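Local coordinates for protein 4-oxalocrotonate tautomerase (PDB 2X4K) that belongs to the tautomerase family of the MIF clan and assembles as six copies of a short beta-alpha-beta chain, at residues Glu17-Leu22 with Val43-Met48; Ala29-Lys32 with Asn37-Ala40. One frame throughout, in Å; residues are numbered along the deposited sequence.

Contact 1: residues Glu17-Leu22 with Val43-Met48; sequences EQLKNL and VVIEEM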
loop_
_atom_site.group_PDB
_atom_site.type_symbol
_atom_site.label_atom_id
_atom_site.label_comp_id
_atom_site.label_asym_id
_atom_site.label_seq_id
_atom_site.Cartn_x
_atom_site.Cartn_y
_atom_site.Cartn_z
ATOM N N GLU A 17 16.965 11.771 -13.172
ATOM C CA GLU A 17 17.895 10.692 -13.507
ATOM C C GLU A 17 17.985 9.664 -12.387
ATOM O O GLU A 17 18.040 8.464 -12.655
ATOM C CB GLU A 17 19.290 11.235 -13.828
ATOM C CG GLU A 17 20.144 10.269 -14.659
ATOM C CD GLU A 17 19.677 10.153 -16.105
ATOM O OE1 GLU A 17 18.835 10.972 -16.535
ATOM O OE2 GLU A 17 20.151 9.239 -16.814
ATOM N N GLN A 18 18.005 10.119 -11.137
ATOM C CA GLN A 18 17.978 9.195 -9.999
ATOM C C GLN A 18 16.726 8.311 -10.037
ATOM O O GLN A 18 16.821 7.107 -9.817
ATOM C CB GLN A 18 18.109 9.943 -8.660
ATOM C CG GLN A 18 19.536 10.398 -8.347
ATOM C CD GLN A 18 19.654 11.112 -7.014
ATOM O OE1 GLN A 18 18.918 12.051 -6.742
ATOM N NE2 GLN A 18 20.594 10.674 -6.183
ATOM N N LEU A 19 15.570 8.925 -10.319
ATOM C CA LEU A 19 14.290 8.213 -10.479
ATOM C C LEU A 19 14.366 7.197 -11.613
ATOM O O LEU A 19 13.969 6.041 -11.454
ATOM C CB LEU A 19 13.144 9.192 -10.799
ATOM C CG LEU A 19 12.531 10.094 -9.723
ATOM C CD1 LEU A 19 11.549 11.083 -10.347
ATOM C CD2 LEU A 19 11.840 9.269 -8.656
ATOM N N LYS A 20 14.872 7.644 -12.759
ATOM C CA LYS A 20 15.009 6.796 -13.943
ATOM C C LYS A 20 15.851 5.563 -13.612
ATOM O O LYS A 20 15.460 4.430 -13.901
ATOM C CB LYS A 20 15.662 7.586 -15.081
ATOM C CG LYS A 20 15.788 6.813 -16.380
ATOM C CD LYS A 20 16.241 7.726 -17.507
ATOM C CE LYS A 20 16.603 6.933 -18.746
ATOM N NZ LYS A 20 17.894 6.219 -18.578
ATOM N N ASN A 21 16.992 5.796 -12.978
ATOM C CA ASN A 21 17.905 4.726 -12.620
ATOM C C ASN A 21 17.319 3.812 -11.554
ATOM O O ASN A 21 17.498 2.601 -11.627
ATOM C CB ASN A 21 19.244 5.295 -12.154
ATOM C CG ASN A 21 19.996 5.982 -13.266
ATOM O OD1 ASN A 21 19.798 5.689 -14.446
ATOM N ND2 ASN A 21 20.858 6.909 -12.895
ATOM N N LEU A 22 16.625 4.380 -10.571
ATOM C CA LEU A 22 15.966 3.579 -9.547
ATOM C C LEU A 22 14.992 2.590 -10.181
ATOM O O LEU A 22 14.990 1.402 -9.850
ATOM C CB LEU A 22 15.241 4.507 -8.572
ATOM C CG LEU A 22 14.418 3.876 -7.458
ATOM C CD1 LEU A 22 15.279 3.032 -6.537
ATOM C CD2 LEU A 22 13.692 4.979 -6.685
ATOM N N VAL A 43 7.023 -0.786 -11.364
ATOM C CA VAL A 43 7.578 0.004 -10.278
ATOM C C VAL A 43 6.839 1.327 -10.169
ATOM O O VAL A 43 6.636 2.017 -11.168
ATOM C CB VAL A 43 9.085 0.265 -10.464
ATOM C CG1 VAL A 43 9.645 1.096 -9.303
ATOM C CG2 VAL A 43 9.834 -1.043 -10.606
ATOM N N VAL A 44 6.445 1.672 -8.950
ATOM C CA VAL A 44 5.862 2.961 -8.635
ATOM C C VAL A 44 6.694 3.617 -7.548
ATOM O O VAL A 44 7.047 2.967 -6.568
ATOM C CB VAL A 44 4.413 2.810 -8.141
ATOM C CG1 VAL A 44 3.851 4.149 -7.663
ATOM C CG2 VAL A 44 3.540 2.192 -9.236
ATOM N N ILE A 45 6.994 4.898 -7.747
ATOM C CA ILE A 45 7.727 5.688 -6.775
ATOM C C ILE A 45 6.777 6.701 -6.146
ATOM O O ILE A 45 6.065 7.421 -6.851
ATOM C CB ILE A 45 8.906 6.430 -7.426
ATOM C CG1 ILE A 45 9.811 5.459 -8.186
ATOM C CG2 ILE A 45 9.724 7.151 -6.364
ATOM C CD1 ILE A 45 10.758 6.155 -9.130
ATOM N N GLU A 46 6.758 6.738 -4.816
ATOM C CA GLU A 46 5.990 7.717 -4.063
ATOM C C GLU A 46 6.959 8.540 -3.251
ATOM O O GLU A 46 7.609 8.018 -2.351
ATOM C CB GLU A 46 5.015 7.033 -3.113
ATOM C CG GLU A 46 3.963 6.203 -3.795
ATOM C CD GLU A 46 2.909 5.745 -2.825
ATOM O OE1 GLU A 46 3.255 5.028 -1.860
ATOM O OE2 GLU A 46 1.733 6.135 -3.000
ATOM N N GLU A 47 7.054 9.826 -3.562
ATOM C CA GLU A 47 7.934 10.717 -2.826
ATOM C C GLU A 47 7.203 11.263 -1.600
ATOM O O GLU A 47 5.999 11.539 -1.648
ATOM C CB GLU A 47 8.451 11.831 -3.739
ATOM C CG GLU A 47 9.410 11.313 -4.813
ATOM C CD GLU A 47 10.021 12.414 -5.668
ATOM O OE1 GLU A 47 9.541 12.613 -6.797
ATOM O OE2 GLU A 47 10.980 13.079 -5.226
ATOM N N MET A 48 7.937 11.396 -0.500
ATOM C CA MET A 48 7.376 11.838 0.772
ATOM C C MET A 48 8.066 13.094 1.261
ATOM O O MET A 48 9.289 13.206 1.205
ATOM C CB MET A 48 7.581 10.768 1.852
ATOM C CG MET A 48 7.164 9.359 1.497
ATOM S SD MET A 48 7.419 8.262 2.901
ATOM C CE MET A 48 9.178 7.938 2.848
#

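Contact 2: residues Ala29-Lys32 with Asn37-Ala40; sequences AVEK and NRQA. With ZN (zinc ion), chain F; ACT (acetate ion), chain G.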
loop_
_atom_site.group_PDB
_atom_site.type_symbol
_atom_site.label_atom_id
_atom_site.label_comp_id
_atom_site.label_asym_id
_atom_site.label_seq_id
_atom_site.Cartn_x
_atom_site.Cartn_y
_atom_site.Cartn_z
ATOM N N ALA A 29 16.993 -5.928 -10.284
ATOM C CA ALA A 29 17.113 -6.681 -9.040
ATOM C C ALA A 29 16.003 -7.708 -8.883
ATOM O O ALA A 29 16.253 -8.853 -8.505
ATOM C CB ALA A 29 17.112 -5.732 -7.846
ATOM N N VAL A 30 14.767 -7.292 -9.141
ATOM C CA VAL A 30 13.625 -8.197 -9.036
ATOM C C VAL A 30 13.765 -9.319 -10.067
ATOM O O VAL A 30 13.599 -10.500 -9.754
ATOM C CB VAL A 30 12.303 -7.437 -9.228
ATOM C CG1 VAL A 30 11.128 -8.410 -9.327
ATOM C CG2 VAL A 30 12.097 -6.452 -8.076
ATOM N N GLU A 31 14.094 -8.943 -11.294
ATOM C CA GLU A 31 14.204 -9.911 -12.378
ATOM C C GLU A 31 15.245 -10.983 -12.076
ATOM O O GLU A 31 14.982 -12.174 -12.228
ATOM C CB GLU A 31 14.577 -9.195 -13.665
ATOM C CG GLU A 31 14.621 -10.110 -14.872
ATOM C CD GLU A 31 15.121 -9.418 -16.116
ATOM O OE1 GLU A 31 15.085 -8.176 -16.202
ATOM O OE2 GLU A 31 15.563 -10.143 -17.029
ATOM N N LYS A 32 16.438 -10.570 -11.664
ATOM C CA LYS A 32 17.519 -11.531 -11.530
ATOM C C LYS A 32 17.341 -12.440 -10.323
ATOM O O LYS A 32 17.792 -13.573 -10.353
ATOM C CB LYS A 32 18.878 -10.847 -11.528
ATOM C CG LYS A 32 19.230 -10.080 -10.306
ATOM C CD LYS A 32 20.542 -9.380 -10.548
ATOM C CE LYS A 32 21.056 -8.690 -9.318
ATOM N NZ LYS A 32 22.295 -7.929 -9.631
ATOM N N ASN A 37 9.580 -12.493 -15.517
ATOM C CA ASN A 37 9.684 -11.856 -16.824
ATOM C C ASN A 37 9.756 -10.350 -16.647
ATOM O O ASN A 37 8.937 -9.778 -15.934
ATOM C CB ASN A 37 8.456 -12.177 -17.671
ATOM C CG ASN A 37 8.330 -13.645 -17.997
ATOM O OD1 ASN A 37 9.319 -14.375 -18.030
ATOM N ND2 ASN A 37 7.104 -14.087 -18.245
ATOM N N ARG A 38 10.708 -9.707 -17.315
ATOM C CA ARG A 38 10.903 -8.279 -17.133
ATOM C C ARG A 38 9.648 -7.472 -17.472
ATOM O O ARG A 38 9.350 -6.488 -16.814
ATOM C CB ARG A 38 12.084 -7.780 -17.954
ATOM C CG ARG A 38 12.586 -6.435 -17.489
ATOM C CD ARG A 38 13.754 -5.938 -18.292
ATOM N NE ARG A 38 14.187 -4.624 -17.827
ATOM C CZ ARG A 38 15.049 -4.410 -16.833
ATOM N NH1 ARG A 38 15.594 -5.416 -16.169
ATOM N NH2 ARG A 38 15.367 -3.171 -16.483
ATOM N N GLN A 39 8.906 -7.906 -18.488
ATOM C CA GLN A 39 7.703 -7.193 -18.930
ATOM C C GLN A 39 6.563 -7.224 -17.902
ATOM O O GLN A 39 5.582 -6.491 -18.034
ATOM C CB GLN A 39 7.205 -7.745 -20.273
ATOM C CG GLN A 39 6.734 -9.205 -20.259
ATOM C CD GLN A 39 7.814 -10.195 -20.677
ATOM O OE1 GLN A 39 8.984 -10.057 -20.312
ATOM N NE2 GLN A 39 7.417 -11.212 -21.438
ATOM N N ALA A 40 6.688 -8.090 -16.902
ATOM C CA ALA A 40 5.683 -8.217 -15.855
ATOM C C ALA A 40 6.074 -7.473 -14.578
ATOM O O ALA A 40 5.350 -7.561 -13.584
ATOM C CB ALA A 40 5.468 -9.688 -15.541
HETATM ZN ZN ZN F . 16.333 -9.323 -18.581
HETATM C C ACT G . 24.195 -5.518 -8.204
HETATM O O ACT G . 23.973 -4.991 -7.082
HETATM O OXT ACT G . 24.318 -6.766 -8.228
HETATM C CH3 ACT G . 24.305 -4.697 -9.451
#

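Contact 1: residues Glu17-Leu22 with Val43-Met48
Ile45 reaches from the strand to the helix and sets its CD1 methyl against two leucines about a right angle apart, a worked example of how a beta-alpha-beta unit closes its core. Its CG1 branch is anti to the carbonyl carbon (chi1 -54°), and the extended end beyond it carries CD1 to within 4.0 Å of Leu22 CD2. Leu19 CD2 meets the same methyl, the two side chains crossing at a slant, and also touches Ile45 CG2 at 3.8 Å. The model puts Leu19 CD2 3.3 Å from Ile45 CD1, but both side chains have a second conformer, so that closeness is doubtful. Helix and strand axes pass at 10.1 Å and run roughly antiparallel, at 144°, as the return of a crossover between the parallel strands 5-11 and 42-48 requires. The other edge is looser and polar: Leu19 CD1 only grazes Glu47 OE1, at 4.4 Å in the conformers given. That carboxylate is engaged elsewhere, OE1 by His52 of a second subunit and OE2 by the backbone N of Gly13. No hydrogen bond joins the two segments, so their cohesion rests on buried aliphatic contact, while Glu47 is bonded into the neighbouring loop and the subunit interface.

Contact 2: residues Ala29-Lys32 with Asn37-Ala40
Glu31 and Arg38 cross at about a right angle, the carboxylate meeting the arginine with one oxygen rather than two. Glu31 OE1 accepts a hydrogen bond from Arg38 NH1 at 2.8 Å, part of a salt bridge, with an N-H...O angle of 159°. The oxygen lies at the edge of the guanidinium, in its plane, and the donor comes nearly along the C-O axis of the acid. The two planes are turned 64° apart, so the pair is not the flat two-bond fork open to these groups. Glu31 OE1 also rests beside the arginine's aliphatic stem, 3.3 Å from Arg38 CG and close to CD as well. That path exists because the glutamate is fully extended, with CG anti to the backbone N (chi1 -176°), and spans the gap from the helix.

The contact ties the last turns of the helix of the beta-alpha-beta unit to the connection leading into strand 42-48, where a short 3-10 turn is marked by the bond from Ala40 N to Asn37 O at 3.0 Å. Arg38 NH1 forms a second salt bridge with Asp28, further back on the helix, and Arg38 NE donates to the carbonyl of Ala56 in a second subunit, so NH1 has two acidic partners and NE a carbonyl, bonds that would restrain the rotation of the group.

The other carboxylate oxygen has a different task: Glu31 OE2 binds a zinc ion at 1.9 Å, whereas Glu31 OE1 stays 2.9 Å from the metal. One oxygen thus faces the metal and the other the arginine, and both positive partners would probably stabilise the ionised acid. On the next residue, Lys32 NZ donates to OXT of an acetate ion at 2.7 Å, a ligand probably taken up from the crystallisation liquor.

Overall arrangement
Both contacts draw on helix 16-34, contact 1 near its start and contact 2 near its end, with centres about 17 Å apart. The link between the segments of contact 1 contains contact 2, which spans the turn from helix to strand. Contact 1 is buried, about 6 Å from the chain centre; contact 2 lies at the surface. Both touch the third subunit, where Leu22 packs on Thr33 and Val30 on Leu22 of that subunit. Zinc ions lie near both contacts: Glu31 binds one ion directly, the side chain of Arg38 lies about 11 Å from another, and the side chain of Glu47 lies about 10 Å from a bound zinc. Glu46 shares a zinc with Glu46 of two neighbouring subunits.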